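Local coordinates for ABC transporter, substrate binding protein (Mannopine) (Agrobacterium fabrum, PDB 5L9S) that is a periplasmic solute-binding protein that probably captures the opine mannopine and delivers it to an ABC transporter for import, at residues Trp188-Arg200 and Gln208-Tyr222. Sequence-based numbering, arbitrary orientation.
Sequences WWRTGDQSVQAFR and QIWLTRAKALKAEGY
With CG wedged between the backbone N and the carbonyl carbon (chi1 64°), the indole of W189 reaches over to W210, whose ring is turned by a chi1 of -66° to lie across its path. The edge of W189 meets the face of W210 in a T-shaped pair, W189 CH2 lying 3.6 Å from W210 CE2. Tryptophan suits this place: its far corner packs while W189 NE1 donates to the backbone, 2.9 Å from Q208 O, which sits in the indole plane. G192, lacking a side chain, brings its CA within 3.5 Å of W210 CZ3 and leaves room for R213, bent at chi2 and chi3, to lay its guanidinium face over the G192 carbonyl carbon. R213 NH1 forms a salt bridge with D193 OD1 at 2.8 Å, the two flat groups nearly perpendicular. A water joins S195 OG to the backbone N of W210, and S195 OG also donates to G192 O.

In this lobe of the periplasmic binding protein fold, strands 185-189 and 206-210 flank strand 140-143 and run parallel to it. Each leads into a helix, 192-200 or 211-219, and the two helices pack at a crossing angle of -37°, their axes coming within 9.9 Å at closest. Between them the forked end of leucine lets L217 reach two partners: CD1 packs on F199 CB, whereas CD2 touches R200 CG. V196 CG2 fills in against R213 CB at 3.5 Å. A Schellman motif at G221 ends the second helix and brings Y222 OH to 3.4 Å from R200 CG. With several donors in one plane, the extended R200 forms a side-on salt bridge with E220 on its syn side: NE meets OE1, while R200 NH1 bonds OE1 and, at 3.0 Å, E220 OE2. V196 CG1 lies over one guanidinium face.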
loop_
_atom_site.group_PDB
_atom_site.type_symbol
_atom_site.label_atom_id
_atom_site.label_comp_id
_atom_site.label_asym_id
_atom_site.label_seq_id
_atom_site.Cartn_x
_atom_site.Cartn_y
_atom_site.Cartn_z
ATOM N N TRP A 188 -7.969 15.603 -11.312
ATOM C CA TRP A 188 -6.610 15.113 -11.127
ATOM C C TRP A 188 -6.312 15.359 -9.661
ATOM O O TRP A 188 -5.759 16.403 -9.300
ATOM C CB TRP A 188 -5.632 15.869 -12.022
ATOM C CG TRP A 188 -5.730 15.535 -13.475
ATOM C CD1 TRP A 188 -6.199 16.343 -14.465
ATOM C CD2 TRP A 188 -5.277 14.326 -14.117
ATOM N NE1 TRP A 188 -6.087 15.711 -15.682
ATOM C CE2 TRP A 188 -5.500 14.483 -15.501
ATOM C CE3 TRP A 188 -4.669 13.145 -13.660
ATOM C CZ2 TRP A 188 -5.187 13.483 -16.429
ATOM C CZ3 TRP A 188 -4.330 12.169 -14.586
ATOM C CH2 TRP A 188 -4.602 12.336 -15.950
ATOM N N TRP A 189 -6.776 14.449 -8.805
ATOM C CA TRP A 189 -6.646 14.590 -7.350
ATOM C C TRP A 189 -5.209 14.399 -6.820
ATOM O O TRP A 189 -4.527 13.426 -7.133
ATOM C CB TRP A 189 -7.643 13.687 -6.592
ATOM C CG TRP A 189 -7.466 12.196 -6.757
ATOM C CD1 TRP A 189 -8.116 11.395 -7.647
ATOM C CD2 TRP A 189 -6.725 11.316 -5.894
ATOM N NE1 TRP A 189 -7.814 10.079 -7.412
ATOM C CE2 TRP A 189 -6.947 10.001 -6.352
ATOM C CE3 TRP A 189 -5.849 11.514 -4.806
ATOM C CZ2 TRP A 189 -6.329 8.886 -5.764
ATOM C CZ3 TRP A 189 -5.254 10.409 -4.215
ATOM C CH2 TRP A 189 -5.490 9.114 -4.698
ATOM N N ARG A 190 -4.771 15.330 -5.975
ATOM C CA ARG A 190 -3.439 15.248 -5.381
ATOM C C ARG A 190 -3.523 14.648 -3.971
ATOM O O ARG A 190 -2.604 13.943 -3.536
ATOM C CB ARG A 190 -2.738 16.615 -5.417
ATOM C CG ARG A 190 -1.236 16.511 -5.209
ATOM C CD ARG A 190 -0.428 17.549 -5.965
ATOM N NE ARG A 190 0.745 16.941 -6.598
ATOM C CZ ARG A 190 1.831 16.517 -5.952
ATOM N NH1 ARG A 190 1.917 16.631 -4.631
ATOM N NH2 ARG A 190 2.836 15.974 -6.623
ATOM N N THR A 191 -4.674 14.865 -3.309
ATOM C CA THR A 191 -5.007 14.421 -1.948
ATOM C C THR A 191 -6.246 13.506 -1.959
ATOM O O THR A 191 -7.094 13.622 -2.847
ATOM C CB THR A 191 -5.291 15.717 -1.123
ATOM O OG1 THR A 191 -4.130 16.545 -1.127
ATOM C CG2 THR A 191 -5.684 15.470 0.304
ATOM N N GLY A 192 -6.364 12.665 -0.926
ATOM C CA GLY A 192 -7.535 11.828 -0.695
ATOM C C GLY A 192 -8.770 12.681 -0.471
ATOM O O GLY A 192 -9.848 12.360 -0.984
ATOM N N ASP A 193 -8.602 13.828 0.227
ATOM C CA ASP A 193 -9.685 14.783 0.481
ATOM C C ASP A 193 -10.306 15.308 -0.809
ATOM O O ASP A 193 -11.530 15.344 -0.896
ATOM C CB ASP A 193 -9.234 15.940 1.395
ATOM C CG ASP A 193 -8.872 15.517 2.812
ATOM O OD1 ASP A 193 -9.742 14.921 3.497
ATOM O OD2 ASP A 193 -7.740 15.841 3.264
ATOM N N GLN A 194 -9.468 15.640 -1.818
ATOM C CA GLN A 194 -9.895 16.153 -3.128
ATOM C C GLN A 194 -10.749 15.143 -3.898
ATOM O O GLN A 194 -11.784 15.528 -4.453
ATOM C CB GLN A 194 -8.693 16.602 -3.971
ATOM C CG GLN A 194 -7.925 17.758 -3.345
ATOM C CD GLN A 194 -6.888 18.323 -4.265
ATOM O OE1 GLN A 194 -7.014 19.436 -4.769
ATOM N NE2 GLN A 194 -5.814 17.601 -4.458
ATOM N N SER A 195 -10.335 13.845 -3.899
ATOM C CA SER A 195 -11.052 12.751 -4.567
ATOM C C SER A 195 -12.383 12.440 -3.863
ATOM O O SER A 195 -13.331 11.984 -4.493
ATOM C CB SER A 195 -10.176 11.511 -4.637
ATOM O OG SER A 195 -9.783 11.081 -3.346
ATOM N N VAL A 196 -12.450 12.728 -2.561
ATOM C CA VAL A 196 -13.624 12.560 -1.707
ATOM C C VAL A 196 -14.570 13.754 -1.940
ATOM O O VAL A 196 -15.771 13.538 -2.135
ATOM C CB VAL A 196 -13.161 12.360 -0.235
ATOM C CG1 VAL A 196 -14.180 12.824 0.773
ATOM C CG2 VAL A 196 -12.798 10.918 0.026
ATOM N N GLN A 197 -14.030 15.004 -1.970
ATOM C CA GLN A 197 -14.814 16.224 -2.222
ATOM C C GLN A 197 -15.424 16.145 -3.636
ATOM O O GLN A 197 -16.615 16.390 -3.814
ATOM C CB GLN A 197 -13.956 17.503 -2.124
ATOM C CG GLN A 197 -13.191 17.780 -0.809
ATOM C CD GLN A 197 -13.988 18.095 0.445
ATOM O OE1 GLN A 197 -13.502 17.880 1.570
ATOM N NE2 GLN A 197 -15.191 18.663 0.305
ATOM N N ALA A 198 -14.589 15.800 -4.632
ATOM C CA ALA A 198 -14.966 15.699 -6.039
ATOM C C ALA A 198 -16.102 14.698 -6.243
ATOM O O ALA A 198 -16.989 14.952 -7.055
ATOM C CB ALA A 198 -13.756 15.314 -6.878
ATOM N N PHE A 199 -16.093 13.582 -5.493
ATOM C CA PHE A 199 -17.158 12.609 -5.578
ATOM C C PHE A 199 -18.450 13.156 -4.940
ATOM O O PHE A 199 -19.518 12.999 -5.544
ATOM C CB PHE A 199 -16.743 11.259 -4.963
ATOM C CG PHE A 199 -17.708 10.149 -5.322
ATOM C CD1 PHE A 199 -18.857 9.912 -4.547
ATOM C CD2 PHE A 199 -17.488 9.351 -6.443
ATOM C CE1 PHE A 199 -19.759 8.903 -4.893
ATOM C CE2 PHE A 199 -18.389 8.333 -6.782
ATOM C CZ PHE A 199 -19.517 8.122 -6.008
ATOM N N ARG A 200 -18.353 13.802 -3.744
ATOM C CA ARG A 200 -19.477 14.419 -3.028
ATOM C C ARG A 200 -20.177 15.444 -3.904
ATOM O O ARG A 200 -21.400 15.516 -3.885
ATOM C CB ARG A 200 -18.996 15.128 -1.750
ATOM C CG ARG A 200 -18.533 14.225 -0.648
ATOM C CD ARG A 200 -18.192 15.060 0.541
ATOM N NE ARG A 200 -17.706 14.217 1.604
ATOM C CZ ARG A 200 -16.653 14.502 2.355
ATOM N NH1 ARG A 200 -16.296 13.685 3.335
ATOM N NH2 ARG A 200 -15.917 15.581 2.102
ATOM N N GLN A 208 -9.891 6.305 -10.308
ATOM C CA GLN A 208 -8.900 5.498 -9.625
ATOM C C GLN A 208 -8.672 6.236 -8.305
ATOM O O GLN A 208 -8.145 7.355 -8.302
ATOM C CB GLN A 208 -7.606 5.386 -10.442
ATOM C CG GLN A 208 -6.475 4.732 -9.671
ATOM C CD GLN A 208 -5.234 4.574 -10.507
ATOM O OE1 GLN A 208 -5.065 3.610 -11.246
ATOM N NE2 GLN A 208 -4.304 5.469 -10.368
ATOM N N ILE A 209 -9.180 5.667 -7.203
ATOM C CA ILE A 209 -9.049 6.276 -5.872
ATOM C C ILE A 209 -8.556 5.247 -4.849
ATOM O O ILE A 209 -8.384 4.085 -5.205
ATOM C CB ILE A 209 -10.329 7.035 -5.421
ATOM C CG1 ILE A 209 -11.476 6.084 -5.072
ATOM C CG2 ILE A 209 -10.752 8.106 -6.460
ATOM C CD1 ILE A 209 -12.686 6.767 -4.392
ATOM N N TRP A 210 -8.282 5.671 -3.606
ATOM C CA TRP A 210 -7.861 4.731 -2.568
ATOM C C TRP A 210 -9.103 4.046 -1.985
ATOM O O TRP A 210 -10.111 4.715 -1.727
ATOM C CB TRP A 210 -7.107 5.439 -1.423
ATOM C CG TRP A 210 -5.780 6.066 -1.757
ATOM C CD1 TRP A 210 -4.771 5.526 -2.506
ATOM C CD2 TRP A 210 -5.279 7.318 -1.252
ATOM N NE1 TRP A 210 -3.718 6.416 -2.593
ATOM C CE2 TRP A 210 -3.996 7.514 -1.814
ATOM C CE3 TRP A 210 -5.813 8.320 -0.415
ATOM C CZ2 TRP A 210 -3.219 8.644 -1.528
ATOM C CZ3 TRP A 210 -5.034 9.435 -0.119
ATOM C CH2 TRP A 210 -3.766 9.602 -0.691
ATOM N N LEU A 211 -9.024 2.721 -1.735
ATOM C CA LEU A 211 -10.104 1.970 -1.084
ATOM C C LEU A 211 -10.542 2.607 0.248
ATOM O O LEU A 211 -11.733 2.643 0.528
ATOM C CB LEU A 211 -9.735 0.496 -0.886
ATOM C CG LEU A 211 -10.825 -0.457 -0.342
ATOM C CD1 LEU A 211 -12.146 -0.300 -1.086
ATOM C CD2 LEU A 211 -10.355 -1.878 -0.385
ATOM N N THR A 212 -9.600 3.152 1.015
ATOM C CA THR A 212 -9.843 3.849 2.288
ATOM C C THR A 212 -10.845 5.005 2.118
ATOM O O THR A 212 -11.787 5.129 2.916
ATOM C CB THR A 212 -8.491 4.287 2.893
ATOM O OG1 THR A 212 -7.842 3.111 3.363
ATOM C CG2 THR A 212 -8.627 5.268 4.056
ATOM N N ARG A 213 -10.642 5.823 1.071
ATOM C CA ARG A 213 -11.501 6.968 0.767
ATOM C C ARG A 213 -12.849 6.535 0.148
ATOM O O ARG A 213 -13.850 7.191 0.402
ATOM C CB ARG A 213 -10.771 8.037 -0.091
ATOM C CG ARG A 213 -9.397 8.514 0.416
ATOM C CD ARG A 213 -9.292 8.740 1.921
ATOM N NE ARG A 213 -9.659 10.100 2.333
ATOM C CZ ARG A 213 -8.804 11.042 2.730
ATOM N NH1 ARG A 213 -9.247 12.223 3.114
ATOM N NH2 ARG A 213 -7.508 10.775 2.818
ATOM N N ALA A 214 -12.883 5.415 -0.617
ATOM C CA ALA A 214 -14.107 4.860 -1.192
ATOM C C ALA A 214 -14.993 4.306 -0.081
ATOM O O ALA A 214 -16.201 4.508 -0.113
ATOM C CB ALA A 214 -13.766 3.775 -2.196
ATOM N N LYS A 215 -14.388 3.626 0.909
ATOM C CA LYS A 215 -15.027 3.068 2.109
ATOM C C LYS A 215 -15.704 4.154 2.905
ATOM O O LYS A 215 -16.832 3.954 3.359
ATOM C CB LYS A 215 -13.964 2.441 3.012
ATOM C CG LYS A 215 -13.872 0.951 2.939
ATOM C CD LYS A 215 -13.123 0.425 4.163
ATOM C CE LYS A 215 -12.436 -0.892 3.905
ATOM N NZ LYS A 215 -11.234 -0.792 3.028
ATOM N N ALA A 216 -15.001 5.294 3.101
ATOM C CA ALA A 216 -15.473 6.475 3.848
ATOM C C ALA A 216 -16.681 7.090 3.171
ATOM O O ALA A 216 -17.631 7.419 3.869
ATOM C CB ALA A 216 -14.362 7.501 3.992
ATOM N N LEU A 217 -16.699 7.152 1.817
ATOM C CA LEU A 217 -17.835 7.674 1.044
ATOM C C LEU A 217 -19.071 6.794 1.181
ATOM O O LEU A 217 -20.179 7.334 1.309
ATOM C CB LEU A 217 -17.481 7.887 -0.440
ATOM C CG LEU A 217 -16.620 9.123 -0.760
ATOM C CD1 LEU A 217 -15.790 8.906 -2.040
ATOM C CD2 LEU A 217 -17.485 10.394 -0.842
ATOM N N LYS A 218 -18.894 5.446 1.155
ATOM C CA LYS A 218 -19.968 4.460 1.298
ATOM C C LYS A 218 -20.558 4.559 2.692
ATOM O O LYS A 218 -21.773 4.472 2.839
ATOM C CB LYS A 218 -19.469 3.021 1.032
ATOM C CG LYS A 218 -20.603 2.005 0.777
ATOM C CD LYS A 218 -20.104 0.670 0.264
ATOM C CE LYS A 218 -21.110 -0.036 -0.614
ATOM N NZ LYS A 218 -20.446 -0.806 -1.701
ATOM N N ALA A 219 -19.699 4.758 3.710
ATOM C CA ALA A 219 -20.080 4.907 5.122
ATOM C C ALA A 219 -20.846 6.219 5.354
ATOM O O ALA A 219 -21.669 6.273 6.263
ATOM C CB ALA A 219 -18.836 4.848 6.001
ATOM N N GLU A 220 -20.592 7.267 4.515
ATOM C CA GLU A 220 -21.288 8.577 4.556
ATOM C C GLU A 220 -22.649 8.492 3.859
ATOM O O GLU A 220 -23.446 9.426 3.954
ATOM C CB GLU A 220 -20.441 9.693 3.936
ATOM C CG GLU A 220 -19.285 10.165 4.803
ATOM C CD GLU A 220 -18.348 11.150 4.114
ATOM O OE1 GLU A 220 -18.842 12.109 3.479
ATOM O OE2 GLU A 220 -17.114 10.953 4.192
ATOM N N GLY A 221 -22.916 7.362 3.194
ATOM C CA GLY A 221 -24.198 7.103 2.534
ATOM C C GLY A 221 -24.196 7.302 1.035
ATOM O O GLY A 221 -25.241 7.192 0.402
ATOM N N TYR A 222 -23.011 7.588 0.449
ATOM C CA TYR A 222 -22.904 7.776 -0.989
ATOM C C TYR A 222 -23.027 6.471 -1.779
ATOM O O TYR A 222 -22.607 5.403 -1.341
ATOM C CB TYR A 222 -21.647 8.555 -1.376
ATOM C CG TYR A 222 -21.702 9.998 -0.932
ATOM C CD1 TYR A 222 -22.386 10.954 -1.681
ATOM C CD2 TYR A 222 -21.077 10.410 0.245
ATOM C CE1 TYR A 222 -22.434 12.288 -1.278
ATOM C CE2 TYR A 222 -21.103 11.742 0.649
ATOM C CZ TYR A 222 -21.787 12.680 -0.112
ATOM O OH TYR A 222 -21.819 14.002 0.271
HETATM O O HOH W 1 -5.490 13.319 2.581
HETATM O O HOH W 2 -8.281 8.579 -3.137
#